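Exosome complex component Rrp41 (Archaeoglobus fulgidus, PDB 3M7N) probably serves as the catalytic subunit of the archaeal exosome, degrading RNA from the 3' end and also able to synthesise heteromeric RNA tails. Local coordinates at residues E[52-56]-E[143-148]; E[75-81]-E[123-129]. The protein carries 1 engineered substitution. One frame throughout, in Å; residues are numbered along the deposited sequence.

Interaction 1: E[52-56]-E[143-148]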
loop_
_atom_site.group_PDB
_atom_site.type_symbol
_atom_site.label_atom_id
_atom_site.label_comp_id
_atom_site.label_asym_id
_atom_site.label_seq_id
_atom_site.Cartn_x
_atom_site.Cartn_y
_atom_site.Cartn_z
ATOM N N VAL E 52 -1.060 6.331 -30.284
ATOM C CA VAL E 52 -1.440 6.491 -28.898
ATOM C C VAL E 52 -2.935 6.607 -28.778
ATOM O O VAL E 52 -3.622 6.971 -29.733
ATOM C CB VAL E 52 -0.809 7.763 -28.282
ATOM C CG1 VAL E 52 0.676 7.807 -28.568
ATOM C CG2 VAL E 52 -1.484 9.006 -28.814
ATOM N N ILE E 53 -3.434 6.291 -27.590
ATOM C CA ILE E 53 -4.844 6.474 -27.291
ATOM C C ILE E 53 -5.055 7.133 -25.915
ATOM O O ILE E 53 -4.348 6.844 -24.952
ATOM C CB ILE E 53 -5.644 5.145 -27.477
ATOM C CG1 ILE E 53 -7.139 5.404 -27.289
ATOM C CG2 ILE E 53 -5.124 4.046 -26.556
ATOM C CD1 ILE E 53 -8.008 4.393 -28.017
ATOM N N ALA E 54 -6.006 8.047 -25.830
ATOM C CA ALA E 54 -6.206 8.806 -24.608
ATOM C C ALA E 54 -7.636 8.664 -24.170
ATOM O O ALA E 54 -8.537 8.542 -25.000
ATOM C CB ALA E 54 -5.884 10.296 -24.820
ATOM N N ALA E 55 -7.841 8.731 -22.860
ATOM C CA ALA E 55 -9.155 8.538 -22.281
ATOM C C ALA E 55 -9.302 9.415 -21.052
ATOM O O ALA E 55 -8.374 9.553 -20.244
ATOM C CB ALA E 55 -9.362 7.057 -21.918
ATOM N N VAL E 56 -10.481 9.996 -20.915
ATOM C CA VAL E 56 -10.787 10.878 -19.813
ATOM C C VAL E 56 -12.030 10.427 -19.046
ATOM O O VAL E 56 -13.066 10.094 -19.633
ATOM C CB VAL E 56 -11.001 12.311 -20.323
ATOM C CG1 VAL E 56 -11.584 13.208 -19.218
ATOM C CG2 VAL E 56 -9.689 12.870 -20.861
ATOM N N ALA E 143 -3.156 14.059 -27.867
ATOM C CA ALA E 143 -4.323 13.186 -27.795
ATOM C C ALA E 143 -5.118 13.499 -26.539
ATOM O O ALA E 143 -6.351 13.562 -26.563
ATOM C CB ALA E 143 -3.910 11.734 -27.833
ATOM N N ALA E 144 -4.414 13.755 -25.441
ATOM C CA ALA E 144 -5.115 14.044 -24.191
ATOM C C ALA E 144 -5.970 15.326 -24.238
ATOM O O ALA E 144 -7.077 15.347 -23.696
ATOM C CB ALA E 144 -4.150 14.072 -23.032
ATOM N N SER E 145 -5.469 16.382 -24.887
ATOM C CA SER E 145 -6.217 17.644 -24.990
ATOM C C SER E 145 -7.459 17.457 -25.845
ATOM O O SER E 145 -8.512 18.036 -25.569
ATOM C CB SER E 145 -5.339 18.781 -25.554
ATOM O OG SER E 145 -5.958 20.068 -25.409
ATOM N N VAL E 146 -7.333 16.643 -26.893
ATOM C CA VAL E 146 -8.495 16.297 -27.712
ATOM C C VAL E 146 -9.518 15.558 -26.848
ATOM O O VAL E 146 -10.695 15.942 -26.813
ATOM C CB VAL E 146 -8.120 15.468 -28.975
ATOM C CG1 VAL E 146 -9.373 14.895 -29.643
ATOM C CG2 VAL E 146 -7.355 16.319 -29.954
ATOM N N ALA E 147 -9.054 14.536 -26.119
ATOM C CA ALA E 147 -9.936 13.763 -25.230
ATOM C C ALA E 147 -10.629 14.635 -24.183
ATOM O O ALA E 147 -11.822 14.470 -23.900
ATOM C CB ALA E 147 -9.184 12.605 -24.563
ATOM N N LEU E 148 -9.876 15.564 -23.606
ATOM C CA LEU E 148 -10.450 16.487 -22.635
ATOM C C LEU E 148 -11.568 17.298 -23.272
ATOM O O LEU E 148 -12.643 17.458 -22.682
ATOM C CB LEU E 148 -9.372 17.392 -22.027
ATOM C CG LEU E 148 -8.448 16.712 -20.994
ATOM C CD1 LEU E 148 -7.245 17.566 -20.647
ATOM C CD2 LEU E 148 -9.214 16.324 -19.726
#

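Interaction 2: E[75-81]-E[123-129]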
loop_
_atom_site.group_PDB
_atom_site.type_symbol
_atom_site.label_atom_id
_atom_site.label_comp_id
_atom_site.label_asym_id
_atom_site.label_seq_id
_atom_site.Cartn_x
_atom_site.Cartn_y
_atom_site.Cartn_z
ATOM N N ILE E 75 -6.236 16.620 -10.657
ATOM C CA ILE E 75 -5.991 16.072 -11.978
ATOM C C ILE E 75 -4.995 14.937 -11.890
ATOM O O ILE E 75 -3.985 15.040 -11.211
ATOM C CB ILE E 75 -5.389 17.127 -12.936
ATOM C CG1 ILE E 75 -6.225 18.405 -12.931
ATOM C CG2 ILE E 75 -5.244 16.541 -14.329
ATOM C CD1 ILE E 75 -7.620 18.196 -13.400
ATOM N N ARG E 76 -5.271 13.852 -12.596
ATOM C CA ARG E 76 -4.321 12.767 -12.644
ATOM C C ARG E 76 -4.067 12.451 -14.101
ATOM O O ARG E 76 -4.953 12.577 -14.941
ATOM C CB ARG E 76 -4.833 11.563 -11.843
ATOM C CG ARG E 76 -5.179 11.972 -10.402
ATOM C CD ARG E 76 -5.481 10.817 -9.505
ATOM N NE ARG E 76 -6.917 10.595 -9.418
ATOM C CZ ARG E 76 -7.475 9.613 -8.726
ATOM N NH1 ARG E 76 -8.793 9.493 -8.707
ATOM N NH2 ARG E 76 -6.710 8.757 -8.053
ATOM N N TYR E 77 -2.837 12.094 -14.408
ATOM C CA TYR E 77 -2.495 11.843 -15.773
ATOM C C TYR E 77 -1.531 10.711 -15.680
ATOM O O TYR E 77 -0.576 10.762 -14.922
ATOM C CB TYR E 77 -1.842 13.090 -16.394
ATOM C CG TYR E 77 -1.447 12.981 -17.845
ATOM C CD1 TYR E 77 -2.113 13.719 -18.827
ATOM C CD2 TYR E 77 -0.394 12.173 -18.239
ATOM C CE1 TYR E 77 -1.752 13.637 -20.167
ATOM C CE2 TYR E 77 -0.025 12.087 -19.562
ATOM C CZ TYR E 77 -0.706 12.834 -20.527
ATOM O OH TYR E 77 -0.326 12.758 -21.854
ATOM N N ARG E 78 -1.802 9.672 -16.440
ATOM C CA ARG E 78 -0.943 8.519 -16.437
ATOM C C ARG E 78 -0.490 8.231 -17.849
ATOM O O ARG E 78 -1.302 8.067 -18.756
ATOM C CB ARG E 78 -1.681 7.305 -15.857
ATOM C CG ARG E 78 -0.779 6.103 -15.673
ATOM C CD ARG E 78 -1.496 4.985 -14.962
ATOM N NE ARG E 78 -2.131 4.059 -15.889
ATOM C CZ ARG E 78 -1.477 3.097 -16.529
ATOM N NH1 ARG E 78 -2.124 2.273 -17.356
ATOM N NH2 ARG E 78 -0.167 2.971 -16.343
ATOM N N TYR E 79 0.819 8.169 -18.016
ATOM C CA TYR E 79 1.436 7.857 -19.278
ATOM C C TYR E 79 1.974 6.447 -19.169
ATOM O O TYR E 79 2.746 6.128 -18.263
ATOM C CB TYR E 79 2.575 8.844 -19.546
ATOM C CG TYR E 79 3.523 8.451 -20.657
ATOM C CD1 TYR E 79 3.385 8.971 -21.949
ATOM C CD2 TYR E 79 4.581 7.586 -20.412
ATOM C CE1 TYR E 79 4.286 8.615 -22.976
ATOM C CE2 TYR E 79 5.474 7.232 -21.420
ATOM C CZ TYR E 79 5.323 7.750 -22.698
ATOM O OH TYR E 79 6.219 7.378 -23.676
ATOM N N ASN E 80 1.580 5.600 -20.102
ATOM C CA ASN E 80 1.937 4.203 -20.012
ATOM C C ASN E 80 2.210 3.611 -21.379
ATOM O O ASN E 80 1.429 3.786 -22.317
ATOM C CB ASN E 80 0.832 3.416 -19.289
ATOM C CG ASN E 80 1.201 1.958 -19.080
ATOM O OD1 ASN E 80 2.299 1.643 -18.619
ATOM N ND2 ASN E 80 0.295 1.061 -19.433
ATOM N N MET E 81 3.328 2.915 -21.494
ATOM C CA MET E 81 3.671 2.277 -22.741
ATOM C C MET E 81 3.312 0.795 -22.647
ATOM O O MET E 81 3.623 0.136 -21.655
ATOM C CB MET E 81 5.163 2.450 -23.032
ATOM C CG MET E 81 5.677 3.857 -22.793
ATOM S SD MET E 81 7.432 4.010 -23.195
ATOM C CE MET E 81 7.425 3.813 -24.977
ATOM N N ILE E 123 -10.562 14.498 -12.059
ATOM C CA ILE E 123 -10.590 14.329 -13.490
ATOM C C ILE E 123 -9.368 13.527 -13.854
ATOM O O ILE E 123 -8.239 13.996 -13.676
ATOM C CB ILE E 123 -10.567 15.688 -14.214
ATOM C CG1 ILE E 123 -11.888 16.423 -13.971
ATOM C CG2 ILE E 123 -10.294 15.499 -15.706
ATOM C CD1 ILE E 123 -11.800 17.913 -14.195
ATOM N N ASP E 124 -9.588 12.322 -14.362
ATOM C CA ASP E 124 -8.514 11.371 -14.617
ATOM C C ASP E 124 -8.188 11.248 -16.108
ATOM O O ASP E 124 -9.085 11.146 -16.948
ATOM C CB ASP E 124 -8.890 9.988 -14.059
ATOM C CG ASP E 124 -9.054 9.985 -12.544
ATOM O OD1 ASP E 124 -9.807 9.128 -12.034
ATOM O OD2 ASP E 124 -8.438 10.841 -11.861
ATOM N N ILE E 125 -6.899 11.233 -16.425
ATOM C CA ILE E 125 -6.445 11.192 -17.803
ATOM C C ILE E 125 -5.457 10.060 -18.004
ATOM O O ILE E 125 -4.400 9.993 -17.352
ATOM C CB ILE E 125 -5.801 12.529 -18.210
ATOM C CG1 ILE E 125 -6.778 13.670 -17.930
ATOM C CG2 ILE E 125 -5.416 12.509 -19.681
ATOM C CD1 ILE E 125 -6.127 15.032 -17.870
ATOM N N PHE E 126 -5.801 9.160 -18.908
ATOM C CA PHE E 126 -4.937 8.036 -19.181
ATOM C C PHE E 126 -4.529 8.121 -20.619
ATOM O O PHE E 126 -5.342 8.430 -21.492
ATOM C CB PHE E 126 -5.657 6.703 -18.924
ATOM C CG PHE E 126 -6.148 6.543 -17.508
ATOM C CD1 PHE E 126 -7.439 6.910 -17.164
ATOM C CD2 PHE E 126 -5.312 6.036 -16.521
ATOM C CE1 PHE E 126 -7.891 6.779 -15.852
ATOM C CE2 PHE E 126 -5.751 5.900 -15.212
ATOM C CZ PHE E 126 -7.047 6.274 -14.874
ATOM N N VAL E 127 -3.263 7.860 -20.881
ATOM C CA VAL E 127 -2.826 7.800 -22.247
ATOM C C VAL E 127 -1.953 6.581 -22.415
ATOM O O VAL E 127 -1.069 6.314 -21.592
ATOM C CB VAL E 127 -2.062 9.078 -22.711
ATOM C CG1 VAL E 127 -1.963 9.051 -24.216
ATOM C CG2 VAL E 127 -2.783 10.341 -22.300
ATOM N N GLU E 128 -2.197 5.849 -23.495
ATOM C CA GLU E 128 -1.507 4.599 -23.736
ATOM C C GLU E 128 -0.739 4.641 -25.037
ATOM O O GLU E 128 -1.308 4.891 -26.101
ATOM C CB GLU E 128 -2.523 3.463 -23.789
ATOM C CG GLU E 128 -2.024 2.175 -23.183
ATOM C CD GLU E 128 -1.929 2.247 -21.667
ATOM O OE1 GLU E 128 -2.906 2.633 -20.983
ATOM O OE2 GLU E 128 -0.846 1.924 -21.162
ATOM N N VAL E 129 0.560 4.394 -24.956
ATOM C CA VAL E 129 1.361 4.282 -26.154
ATOM C C VAL E 129 1.268 2.858 -26.696
ATOM O O VAL E 129 1.867 1.940 -26.152
ATOM C CB VAL E 129 2.839 4.658 -25.903
ATOM C CG1 VAL E 129 3.613 4.610 -27.196
ATOM C CG2 VAL E 129 2.944 6.036 -25.278
#

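Interaction 1: E[52-56]-E[143-148]
Strand segment 52-56 and helix segment 143-148 touch through Ala54 and Ala143, run 35° apart in direction, and bring their axes within 7.3 Å of each other. Ala54 and Ala144 are the nearest pair of backbone positions, with 5.4 Å between CA of Ala54 and CA of Ala144. Small side chains make this possible. The methyl of Ala54 rests on the helix backbone itself, with CB of Ala54 3.7 Å from C of Ala143. The same methyl meets the methyls of Ala143 and Ala147, one turn apart, so it sits between two successive turns. Val52 reaches the methyl of Ala143 with one branch, its CG2 being 3.8 Å from CB of Ala143. At the far end Val56 has CG1 anti to its backbone N (chi1 169°) and CG2 beside that N. CG2 of Val56 packs 3.7 Å from CB of Ala147. It also meets Leu148, whose CD2 touches both methyl branches of the valine. The Val56 and Leu148 side chains cross at about a right angle. Helix 136-150 thus lies against one face of the mixed sheet in the RNase PH domain. Ile53 and Ala55 point from the strand to the other face, where both pack on Leu88 of the neighbouring exonuclease 2 chain. Phe109 of helix 96-110 flanks Ala144 and Leu148 on the helix side. The side-chain pairs are apolar and buried, and the Ala54 methyl also lies on the helix backbone, so strand and helix are held by close packing, while the strand backbone bonds to strands 41-47 and 122-129.

Interaction 2: E[75-81]-E[123-129]
Arg76 and Asp124 sit side by side on the sheet and form a salt bridge, with NE of Arg76 2.9 Å from OD2 of Asp124. As a hydrogen bond it is weak, bent to 125° at the hydrogen, and the guanidinium and carboxylate planes are turned 70° apart. Farther along this face, Arg78 puts NE at the edge of the Phe126 ring, 3.8 Å from CD2 of Phe126. Its NH1 lies 3.7 Å from OE1 of Glu128, a long salt bridge of charges alone, because the oxygen is well out of the guanidinium plane. On the other face, Tyr77 has CG anti to its backbone N (chi1 -179°), which carries the ring obliquely across two neighbours. CD1 of Tyr77 is 3.6 Å from CG2 of Ile125, and OH of Tyr77 is 3.5 Å from CG2 of Val127. Beyond it, Tyr79 meets Val129, with CE1 of Tyr79 3.7 Å from CG2 of Val129. The backbones beneath are parallel strands in register, joined by six hydrogen bonds. Arg76, Arg78 and Asn80 each donate from N and accept at O. This is the parallel pair of the mixed sheet of the RNase PH fold; helix 96-110 lies in the connection between its strands. That helix covers Tyr77 and Tyr79, and Ser136 hydrogen-bonds the hydroxyl of Tyr79. Arg76 also pairs with Glu61, and Asp124 with Arg60. A leucine in place of Arg76 would probably leave Glu61 without this positive partner and OD2 of Asp124 without its salt-bridge mate. Glu84 of the neighbouring exonuclease 2 chain takes a hydrogen bond from ND2 of Asn80.

In the fold
Interactions 1 and 2 share one mixed sheet, and their centres are 9 Å apart. Strand 50-60 runs antiparallel beside strand 122-129. Two probable hydrogen bonds join them directly, between O of Ile53 and N of Glu128 (2.8 Å) and between N of Ala55 and O of Phe126 (2.9 Å). Along the chain, interaction 2 is nested within the loop that interaction 1 closes. Helix 136-150 ties them again, since Leu148 packs on Ile125 and Ala144 on Tyr77. The bound nucleic acid comes within about 4 Å of the nearest atom of interaction 2 and about 8 Å of that of interaction 1. The strand pair 75-81 and 123-129 is therefore nearer the RNA.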